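Local coordinates for RagB/SusD domain protein (Flavobacterium johnsoniae, PDB 5J5U) that probably binds chitin or chitin fragments at the outer membrane, as a SusD-like member of a chitin-utilization locus, at residues 45-50 and 428-433; 262-267 and 407-412; 417-422 and 442-447. One frame throughout, in Å; residues are numbered along the deposited sequence.

Contact 1 of 3, residues 45-50 and 428-433; sequences FVQHYS and PHLLPI
The carboxamide of Gln-47 meets the backbone of Leu-431 through two hydrogen bonds, one for each end of the amide. Leu-431 N donates to Gln-47 OE1 at 2.8 Å, with an N-H...O angle of 142°. Gln-47 NE2 returns a bond to Leu-431 O, also 2.8 Å long, at 146°. In both bonds the donor sits a little over 20° from the acceptor's carbonyl plane, so the pairing is slightly twisted rather than flat. An extended chain beyond CG carries the amide across to the loop. Apolar groups flank it: Leu-430 CB lies 3.4 Å from Gln-47 OE1, and Ile-433 CD1 is 3.7 Å from Gln-47 NE2. Leu-430 also sends CD2 to within 3.5 Å of Val-46 O. With positive phi, Gln-47 is the C-prime residue of the Schellman motif that ends helix 31-45; its own carbonyl accepts from Ser-261 OG. With an alanine here, Leu-431 N and O would probably lose their partners and a gap would open beside Leu-430. Because both hydrogen bonds of the buried amide go to main-chain N and O of Leu-431, the polar part of the contact probably depends little on that leucine's side chain.

Contact 2 of 3, residues 262-267 and 407-412; sequences SLLIDY and LWITYL
Leu-264 and Trp-408 form the tight centre of a helix-helix packing in this largely helical SusD-like fold, where the start of helix 262-270 lies against the C-terminal end of helix 399-410 and the turn after it. The nearest CA atoms, those of Leu-264 and Ile-409, are 7.8 Å apart. Leu-264 and Trp-408 each bury more surface here than any other residue of the two segments. With CG trans to the main-chain nitrogen (chi1 173°), Trp-408 directs the six-membered end of its indole against the opposing helix. There Trp-408 CH2 comes 3.6 Å from Leu-264 CB and equally near Leu-264 CA, while Leu-264 CD1 lies 3.7 Å from Trp-408 CZ3. Leu-263, although partly exposed, brings CD2 to the same end of the indole, 3.8 Å from Trp-408 CH2. In the five-membered ring, Trp-408 NE1 donates to Val-46 O, which satisfies the indole nitrogen and fixes the ring's rotation.

Looser packing is confined to the buried flank, where the branched ends of two leucines meet, Leu-264 CD2 lying 4.0 Å from Leu-412 CD2. Tyr-267 marks the side more accessible to solvent, yet it is still in close contact, and it also leans on Thr-405 and Gln-406 of helix 399-410. Its side chain crosses that of Ile-409 at about a right angle, with Ile-409 CD1 placed almost evenly between two ring atoms, 3.7 Å from Tyr-267 CD2 and 3.8 Å from Tyr-267 CE2.

Contact 3 of 3, residues 417-422 and 442-447; sequences EAYSNW and GVVPTR
Tyr-419 and Trp-422, three residues apart and hence nearly one turn on and on the same side of the helix, carry the helix side of this contact to loop 442-447. Tyr-419 comes first. A chi1 of 174° swings the phenol away from its own N and out to the loop, where Tyr-419 OH donates to Pro-445 O at 2.6 Å. The acceptor lies in the plane of the phenol ring, at its edge, but the hydroxyl stands 54° out of the carbonyl plane with a C=O...O angle of 110°, so the bond is short yet poorly aligned with the acceptor's lone pairs. Arg-447 N is close to the same hydroxyl, but the angle is too poor for a bond. The Arg-447 side chain turns to Asp-474 O, Asn-473 OD1 and Tyr-119 O. One turn on, Trp-422 meets Val-444 from the opposite direction: both valine methyls approach the six-membered end of the indole obliquely from one side, Val-444 CG2 3.6 Å from Trp-422 CH2 and Val-444 CG1 3.7 Å from Trp-422 CZ3. Phe-45 of helix 31-45 packs on Val-444 and Pro-445 too. This is plain helix-loop packing within the SusD-like fold, an irregular segment held across helix 415-425 by a tyrosine-to-carbonyl bond and by the packing of Val-444 on Trp-422.

All three contacts gather on one region of the chain, within the one SusD-like fold. The centres of contacts 1 and 2 lie about 9 Å apart, as do those of contacts 1 and 3, whereas contacts 2 and 3 are about 15 Å apart, so contact 1 bridges the others. Along the sequence contact 2 is nested inside the loop closed by contact 1, contact 3 follows contact 2, and contacts 1 and 3 alternate their segments. Successive helices 399-410 and 415-425 serve contacts 2 and 3, and both meet His-48: its NE2 lies 2.8 Å from Trp-408 O, and its CE1 3.5 Å from Ala-418 CB. The C-terminal end of helix 31-45, near the start of the chain, is thereby tied to helices and loops late in the sequence.

Contact 1 of 3, residues 45-50 and 428-433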
loop_
_atom_site.group_PDB
_atom_site.type_symbol
_atom_site.label_atom_id
_atom_site.label_comp_id
_atom_site.label_asym_id
_atom_site.label_seq_id
_atom_site.Cartn_x
_atom_site.Cartn_y
_atom_site.Cartn_z
ATOM N N PHE A 45 -9.014 -8.114 2.850
ATOM C CA PHE A 45 -9.581 -7.331 3.955
ATOM C C PHE A 45 -10.250 -6.060 3.408
ATOM O O PHE A 45 -11.342 -5.694 3.825
ATOM C CB PHE A 45 -8.518 -6.911 4.992
ATOM C CG PHE A 45 -7.919 -8.037 5.793
ATOM C CD1 PHE A 45 -8.445 -9.320 5.756
ATOM C CD2 PHE A 45 -6.822 -7.787 6.614
ATOM C CE1 PHE A 45 -7.881 -10.343 6.504
ATOM C CE2 PHE A 45 -6.239 -8.806 7.368
ATOM C CZ PHE A 45 -6.775 -10.085 7.316
ATOM N N VAL A 46 -9.573 -5.378 2.491
ATOM C CA VAL A 46 -10.075 -4.086 2.040
ATOM C C VAL A 46 -10.882 -4.259 0.719
ATOM O O VAL A 46 -11.293 -3.293 0.104
ATOM C CB VAL A 46 -8.902 -3.073 1.903
ATOM C CG1 VAL A 46 -8.200 -3.198 0.524
ATOM C CG2 VAL A 46 -9.370 -1.664 2.164
ATOM N N GLN A 47 -11.147 -5.517 0.353
ATOM C CA GLN A 47 -12.027 -5.863 -0.746
ATOM C C GLN A 47 -11.584 -5.232 -2.069
ATOM O O GLN A 47 -12.399 -4.754 -2.867
ATOM C CB GLN A 47 -13.460 -5.481 -0.393
ATOM C CG GLN A 47 -13.931 -6.136 0.898
ATOM C CD GLN A 47 -15.446 -5.951 1.188
ATOM O OE1 GLN A 47 -16.082 -5.000 0.715
ATOM N NE2 GLN A 47 -16.010 -6.863 1.985
ATOM N N HIS A 48 -10.273 -5.229 -2.287
ATOM C CA HIS A 48 -9.724 -4.997 -3.598
ATOM C C HIS A 48 -10.038 -6.211 -4.505
ATOM O O HIS A 48 -10.339 -6.046 -5.693
ATOM C CB HIS A 48 -8.213 -4.784 -3.516
ATOM C CG HIS A 48 -7.815 -3.362 -3.270
ATOM N ND1 HIS A 48 -6.516 -2.996 -2.979
ATOM C CD2 HIS A 48 -8.537 -2.222 -3.255
ATOM C CE1 HIS A 48 -6.459 -1.685 -2.810
ATOM N NE2 HIS A 48 -7.675 -1.195 -2.965
ATOM N N TYR A 49 -9.965 -7.426 -3.952
ATOM C CA TYR A 49 -10.146 -8.642 -4.770
ATOM C C TYR A 49 -11.097 -9.695 -4.192
ATOM O O TYR A 49 -11.264 -9.803 -2.958
ATOM C CB TYR A 49 -8.796 -9.337 -4.989
ATOM C CG TYR A 49 -7.632 -8.426 -5.314
ATOM C CD1 TYR A 49 -7.440 -7.941 -6.602
ATOM C CD2 TYR A 49 -6.709 -8.087 -4.345
ATOM C CE1 TYR A 49 -6.376 -7.141 -6.916
ATOM C CE2 TYR A 49 -5.607 -7.274 -4.653
ATOM C CZ TYR A 49 -5.450 -6.803 -5.944
ATOM O OH TYR A 49 -4.379 -5.985 -6.258
ATOM N N SER A 50 -11.675 -10.514 -5.074
ATOM C CA SER A 50 -12.363 -11.733 -4.631
ATOM C C SER A 50 -12.434 -12.805 -5.741
ATOM O O SER A 50 -12.334 -12.497 -6.918
ATOM C CB SER A 50 -13.769 -11.380 -4.115
ATOM O OG SER A 50 -14.291 -12.426 -3.310
ATOM N N PRO A 428 -13.068 3.328 2.241
ATOM C CA PRO A 428 -14.495 3.316 1.899
ATOM C C PRO A 428 -15.250 2.332 2.752
ATOM O O PRO A 428 -14.615 1.482 3.368
ATOM C CB PRO A 428 -14.504 2.868 0.443
ATOM C CG PRO A 428 -13.258 2.038 0.309
ATOM C CD PRO A 428 -12.248 2.761 1.157
ATOM N N HIS A 429 -16.567 2.482 2.825
ATOM C CA HIS A 429 -17.409 1.524 3.496
ATOM C C HIS A 429 -17.394 0.233 2.709
ATOM O O HIS A 429 -17.642 0.222 1.512
ATOM C CB HIS A 429 -18.827 2.064 3.654
ATOM C CG HIS A 429 -18.918 3.209 4.611
ATOM N ND1 HIS A 429 -20.082 3.911 4.828
ATOM C CD2 HIS A 429 -17.980 3.780 5.403
ATOM C CE1 HIS A 429 -19.858 4.869 5.711
ATOM N NE2 HIS A 429 -18.589 4.810 6.074
ATOM N N LEU A 430 -17.103 -0.858 3.399
ATOM C CA LEU A 430 -16.919 -2.134 2.745
ATOM C C LEU A 430 -18.212 -2.893 2.797
ATOM O O LEU A 430 -19.074 -2.591 3.594
ATOM C CB LEU A 430 -15.776 -2.952 3.397
ATOM C CG LEU A 430 -14.363 -2.318 3.403
ATOM C CD1 LEU A 430 -13.312 -3.258 4.036
ATOM C CD2 LEU A 430 -13.931 -1.853 1.991
ATOM N N LEU A 431 -18.356 -3.853 1.901
ATOM C CA LEU A 431 -19.488 -4.748 1.920
ATOM C C LEU A 431 -19.352 -5.636 3.120
ATOM O O LEU A 431 -18.263 -6.106 3.416
ATOM C CB LEU A 431 -19.535 -5.578 0.636
ATOM C CG LEU A 431 -19.873 -4.712 -0.580
ATOM C CD1 LEU A 431 -19.711 -5.455 -1.912
ATOM C CD2 LEU A 431 -21.310 -4.228 -0.390
ATOM N N PRO A 432 -20.471 -5.901 3.797
ATOM C CA PRO A 432 -20.445 -6.726 5.006
ATOM C C PRO A 432 -20.148 -8.178 4.653
ATOM O O PRO A 432 -20.592 -8.671 3.630
ATOM C CB PRO A 432 -21.850 -6.546 5.582
ATOM C CG PRO A 432 -22.691 -6.238 4.376
ATOM C CD PRO A 432 -21.823 -5.417 3.473
ATOM N N ILE A 433 -19.332 -8.821 5.475
ATOM C CA ILE A 433 -19.008 -10.234 5.328
ATOM C C ILE A 433 -19.907 -11.071 6.238
ATOM O O ILE A 433 -19.820 -10.977 7.459
ATOM C CB ILE A 433 -17.500 -10.479 5.640
ATOM C CG1 ILE A 433 -16.617 -9.754 4.597
ATOM C CG2 ILE A 433 -17.171 -11.969 5.691
ATOM C CD1 ILE A 433 -16.772 -10.317 3.181
#

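Contact 2 of 3, residues 262-267 and 407-412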
loop_
_atom_site.group_PDB
_atom_site.type_symbol
_atom_site.label_atom_id
_atom_site.label_comp_id
_atom_site.label_asym_id
_atom_site.label_seq_id
_atom_site.Cartn_x
_atom_site.Cartn_y
_atom_site.Cartn_z
ATOM N N SER A 262 -16.691 -6.806 -6.402
ATOM C CA SER A 262 -17.881 -6.092 -6.863
ATOM C C SER A 262 -17.895 -4.641 -6.355
ATOM O O SER A 262 -18.378 -3.745 -7.029
ATOM C CB SER A 262 -19.155 -6.831 -6.429
ATOM O OG SER A 262 -19.223 -6.978 -5.012
ATOM N N LEU A 263 -17.363 -4.408 -5.159
ATOM C CA LEU A 263 -17.307 -3.054 -4.614
ATOM C C LEU A 263 -16.506 -2.102 -5.540
ATOM O O LEU A 263 -16.965 -0.996 -5.890
ATOM C CB LEU A 263 -16.704 -3.089 -3.209
ATOM C CG LEU A 263 -16.636 -1.769 -2.434
ATOM C CD1 LEU A 263 -18.033 -1.248 -2.065
ATOM C CD2 LEU A 263 -15.747 -1.930 -1.194
ATOM N N LEU A 264 -15.315 -2.532 -5.941
ATOM C CA LEU A 264 -14.487 -1.706 -6.799
ATOM C C LEU A 264 -15.103 -1.557 -8.191
ATOM O O LEU A 264 -15.247 -0.451 -8.685
ATOM C CB LEU A 264 -13.077 -2.289 -6.911
ATOM C CG LEU A 264 -12.050 -1.576 -7.800
ATOM C CD1 LEU A 264 -11.839 -0.176 -7.287
ATOM C CD2 LEU A 264 -10.741 -2.333 -7.780
ATOM N N ILE A 265 -15.491 -2.662 -8.808
ATOM C CA ILE A 265 -16.035 -2.602 -10.158
ATOM C C ILE A 265 -17.297 -1.749 -10.197
ATOM O O ILE A 265 -17.403 -0.868 -11.033
ATOM C CB ILE A 265 -16.345 -3.991 -10.719
ATOM C CG1 ILE A 265 -15.049 -4.801 -10.853
ATOM C CG2 ILE A 265 -17.064 -3.862 -12.082
ATOM C CD1 ILE A 265 -13.987 -4.161 -11.739
ATOM N N ASP A 266 -18.244 -2.008 -9.299
ATOM C CA ASP A 266 -19.428 -1.167 -9.224
ATOM C C ASP A 266 -19.055 0.302 -9.032
ATOM O O ASP A 266 -19.681 1.167 -9.627
ATOM C CB ASP A 266 -20.365 -1.576 -8.079
ATOM C CG ASP A 266 -21.068 -2.893 -8.323
ATOM O OD1 ASP A 266 -20.948 -3.478 -9.420
ATOM O OD2 ASP A 266 -21.791 -3.323 -7.410
ATOM N N TYR A 267 -18.055 0.606 -8.204
ATOM C CA TYR A 267 -17.735 2.019 -8.026
ATOM C C TYR A 267 -17.207 2.637 -9.320
ATOM O O TYR A 267 -17.598 3.749 -9.679
ATOM C CB TYR A 267 -16.716 2.244 -6.914
ATOM C CG TYR A 267 -16.501 3.715 -6.624
ATOM C CD1 TYR A 267 -17.353 4.395 -5.778
ATOM C CD2 TYR A 267 -15.462 4.425 -7.214
ATOM C CE1 TYR A 267 -17.181 5.734 -5.515
ATOM C CE2 TYR A 267 -15.279 5.775 -6.958
ATOM C CZ TYR A 267 -16.149 6.426 -6.104
ATOM O OH TYR A 267 -15.999 7.773 -5.824
ATOM N N LEU A 407 -8.157 7.241 -2.713
ATOM C CA LEU A 407 -6.893 6.641 -2.273
ATOM C C LEU A 407 -6.945 5.109 -2.351
ATOM O O LEU A 407 -5.995 4.452 -2.749
ATOM C CB LEU A 407 -6.557 7.078 -0.837
ATOM C CG LEU A 407 -5.917 8.457 -0.666
ATOM C CD1 LEU A 407 -6.120 8.960 0.754
ATOM C CD2 LEU A 407 -4.443 8.419 -1.016
ATOM N N TRP A 408 -8.086 4.564 -1.968
ATOM C CA TRP A 408 -8.338 3.136 -2.016
ATOM C C TRP A 408 -8.196 2.635 -3.455
ATOM O O TRP A 408 -7.720 1.513 -3.694
ATOM C CB TRP A 408 -9.733 2.847 -1.430
ATOM C CG TRP A 408 -10.191 1.446 -1.558
ATOM C CD1 TRP A 408 -9.698 0.361 -0.892
ATOM C CD2 TRP A 408 -11.257 0.962 -2.381
ATOM N NE1 TRP A 408 -10.380 -0.773 -1.264
ATOM C CE2 TRP A 408 -11.347 -0.429 -2.174
ATOM C CE3 TRP A 408 -12.153 1.572 -3.268
ATOM C CZ2 TRP A 408 -12.291 -1.221 -2.825
ATOM C CZ3 TRP A 408 -13.087 0.787 -3.913
ATOM C CH2 TRP A 408 -13.159 -0.592 -3.682
ATOM N N ILE A 409 -8.563 3.485 -4.416
ATOM C CA ILE A 409 -8.378 3.120 -5.821
ATOM C C ILE A 409 -6.914 3.284 -6.220
ATOM O O ILE A 409 -6.334 2.428 -6.883
ATOM C CB ILE A 409 -9.295 3.947 -6.748
ATOM C CG1 ILE A 409 -10.759 3.581 -6.462
ATOM C CG2 ILE A 409 -8.974 3.662 -8.210
ATOM C CD1 ILE A 409 -11.775 4.341 -7.275
ATOM N N THR A 410 -6.308 4.363 -5.763
ATOM C CA THR A 410 -4.914 4.666 -6.048
ATOM C C THR A 410 -3.966 3.605 -5.474
ATOM O O THR A 410 -2.949 3.278 -6.103
ATOM C CB THR A 410 -4.571 6.077 -5.504
ATOM O OG1 THR A 410 -5.161 7.054 -6.375
ATOM C CG2 THR A 410 -3.082 6.321 -5.446
ATOM N N TYR A 411 -4.328 3.039 -4.317
ATOM C CA TYR A 411 -3.518 2.019 -3.657
ATOM C C TYR A 411 -3.767 0.618 -4.156
ATOM O O TYR A 411 -3.329 -0.345 -3.525
ATOM C CB TYR A 411 -3.762 2.025 -2.153
ATOM C CG TYR A 411 -3.151 3.188 -1.414
ATOM C CD1 TYR A 411 -1.852 3.618 -1.681
ATOM C CD2 TYR A 411 -3.881 3.872 -0.470
ATOM C CE1 TYR A 411 -1.298 4.700 -1.003
ATOM C CE2 TYR A 411 -3.342 4.933 0.224
ATOM C CZ TYR A 411 -2.059 5.352 -0.044
ATOM O OH TYR A 411 -1.550 6.424 0.664
ATOM N N LEU A 412 -4.478 0.485 -5.271
ATOM C CA LEU A 412 -4.674 -0.832 -5.871
ATOM C C LEU A 412 -3.315 -1.421 -6.244
ATOM O O LEU A 412 -2.431 -0.678 -6.664
ATOM C CB LEU A 412 -5.591 -0.737 -7.088
ATOM C CG LEU A 412 -6.124 -2.060 -7.626
ATOM C CD1 LEU A 412 -6.941 -2.732 -6.551
ATOM C CD2 LEU A 412 -6.964 -1.834 -8.925
#

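Contact 3 of 3, residues 417-422 and 442-447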
loop_
_atom_site.group_PDB
_atom_site.type_symbol
_atom_site.label_atom_id
_atom_site.label_comp_id
_atom_site.label_asym_id
_atom_site.label_seq_id
_atom_site.Cartn_x
_atom_site.Cartn_y
_atom_site.Cartn_z
ATOM N N GLU A 417 -1.169 -0.417 1.961
ATOM C CA GLU A 417 -1.481 1.002 2.201
ATOM C C GLU A 417 -2.982 1.286 2.237
ATOM O O GLU A 417 -3.450 2.044 3.055
ATOM C CB GLU A 417 -0.824 1.888 1.146
ATOM C CG GLU A 417 0.677 1.899 1.229
ATOM C CD GLU A 417 1.158 2.050 2.656
ATOM O OE1 GLU A 417 0.736 3.029 3.313
ATOM O OE2 GLU A 417 1.948 1.194 3.118
ATOM N N ALA A 418 -3.724 0.669 1.338
ATOM C CA ALA A 418 -5.162 0.794 1.348
ATOM C C ALA A 418 -5.743 0.236 2.640
ATOM O O ALA A 418 -6.666 0.809 3.186
ATOM C CB ALA A 418 -5.754 0.085 0.168
ATOM N N TYR A 419 -5.239 -0.904 3.090
ATOM C CA TYR A 419 -5.664 -1.546 4.349
ATOM C C TYR A 419 -5.410 -0.618 5.526
ATOM O O TYR A 419 -6.266 -0.471 6.392
ATOM C CB TYR A 419 -4.944 -2.891 4.551
ATOM C CG TYR A 419 -5.190 -3.602 5.883
ATOM C CD1 TYR A 419 -6.484 -3.798 6.393
ATOM C CD2 TYR A 419 -4.125 -4.127 6.605
ATOM C CE1 TYR A 419 -6.700 -4.469 7.606
ATOM C CE2 TYR A 419 -4.321 -4.804 7.817
ATOM C CZ TYR A 419 -5.602 -4.963 8.329
ATOM O OH TYR A 419 -5.741 -5.639 9.539
ATOM N N SER A 420 -4.245 0.030 5.541
ATOM C CA SER A 420 -3.957 0.997 6.606
ATOM C C SER A 420 -4.890 2.229 6.537
ATOM O O SER A 420 -5.439 2.661 7.563
ATOM C CB SER A 420 -2.486 1.426 6.557
ATOM O OG SER A 420 -1.624 0.309 6.763
ATOM N N ASN A 421 -5.089 2.783 5.340
ATOM C CA ASN A 421 -5.905 3.985 5.205
ATOM C C ASN A 421 -7.371 3.672 5.521
ATOM O O ASN A 421 -8.096 4.495 6.062
ATOM C CB ASN A 421 -5.769 4.594 3.800
ATOM C CG ASN A 421 -6.097 6.098 3.774
ATOM O OD1 ASN A 421 -5.267 6.943 4.144
ATOM N ND2 ASN A 421 -7.313 6.427 3.361
ATOM N N TRP A 422 -7.798 2.465 5.208
ATOM C CA TRP A 422 -9.115 2.033 5.648
ATOM C C TRP A 422 -9.171 1.914 7.178
ATOM O O TRP A 422 -10.164 2.333 7.794
ATOM C CB TRP A 422 -9.533 0.700 5.017
ATOM C CG TRP A 422 -10.905 0.324 5.473
ATOM C CD1 TRP A 422 -12.083 0.790 4.975
ATOM C CD2 TRP A 422 -11.244 -0.557 6.549
ATOM N NE1 TRP A 422 -13.133 0.248 5.657
ATOM C CE2 TRP A 422 -12.650 -0.588 6.630
ATOM C CE3 TRP A 422 -10.493 -1.328 7.455
ATOM C CZ2 TRP A 422 -13.328 -1.363 7.573
ATOM C CZ3 TRP A 422 -11.163 -2.104 8.397
ATOM C CH2 TRP A 422 -12.569 -2.121 8.441
ATOM N N GLY A 442 -17.304 -11.746 10.667
ATOM C CA GLY A 442 -17.387 -10.669 9.695
ATOM C C GLY A 442 -16.704 -9.392 10.140
ATOM O O GLY A 442 -16.850 -8.366 9.489
ATOM N N VAL A 443 -15.990 -9.444 11.262
ATOM C CA VAL A 443 -15.238 -8.288 11.756
ATOM C C VAL A 443 -13.889 -8.179 11.038
ATOM O O VAL A 443 -13.088 -9.128 11.075
ATOM C CB VAL A 443 -14.992 -8.388 13.264
ATOM C CG1 VAL A 443 -14.238 -7.146 13.753
ATOM C CG2 VAL A 443 -16.330 -8.536 14.006
ATOM N N VAL A 444 -13.607 -7.050 10.390
ATOM C CA VAL A 444 -12.328 -6.972 9.703
ATOM C C VAL A 444 -11.157 -7.021 10.710
ATOM O O VAL A 444 -11.122 -6.287 11.686
ATOM C CB VAL A 444 -12.210 -5.735 8.813
ATOM C CG1 VAL A 444 -10.911 -5.813 7.954
ATOM C CG2 VAL A 444 -13.426 -5.614 7.922
ATOM N N PRO A 445 -10.220 -7.940 10.485
ATOM C CA PRO A 445 -8.998 -7.953 11.283
ATOM C C PRO A 445 -8.296 -6.611 11.221
ATOM O O PRO A 445 -8.211 -6.009 10.139
ATOM C CB PRO A 445 -8.171 -9.059 10.628
ATOM C CG PRO A 445 -9.195 -9.948 9.983
ATOM C CD PRO A 445 -10.231 -9.009 9.470
ATOM N N THR A 446 -7.783 -6.147 12.356
ATOM C CA THR A 446 -7.198 -4.816 12.393
ATOM C C THR A 446 -5.672 -4.822 12.567
ATOM O O THR A 446 -5.056 -3.763 12.672
ATOM C CB THR A 446 -7.860 -3.957 13.489
ATOM O OG1 THR A 446 -8.040 -4.739 14.675
ATOM C CG2 THR A 446 -9.235 -3.462 12.989
ATOM N N ARG A 447 -5.076 -6.012 12.593
ATOM C CA ARG A 447 -3.609 -6.168 12.496
ATOM C C ARG A 447 -3.319 -7.633 12.188
ATOM O O ARG A 447 -4.207 -8.457 12.291
ATOM C CB ARG A 447 -2.899 -5.748 13.787
ATOM C CG ARG A 447 -3.199 -6.701 14.982
ATOM C CD ARG A 447 -2.545 -6.260 16.305
ATOM N NE ARG A 447 -1.108 -6.566 16.376
ATOM C CZ ARG A 447 -0.587 -7.729 16.792
ATOM N NH1 ARG A 447 -1.379 -8.721 17.162
ATOM N NH2 ARG A 447 0.739 -7.908 16.824
#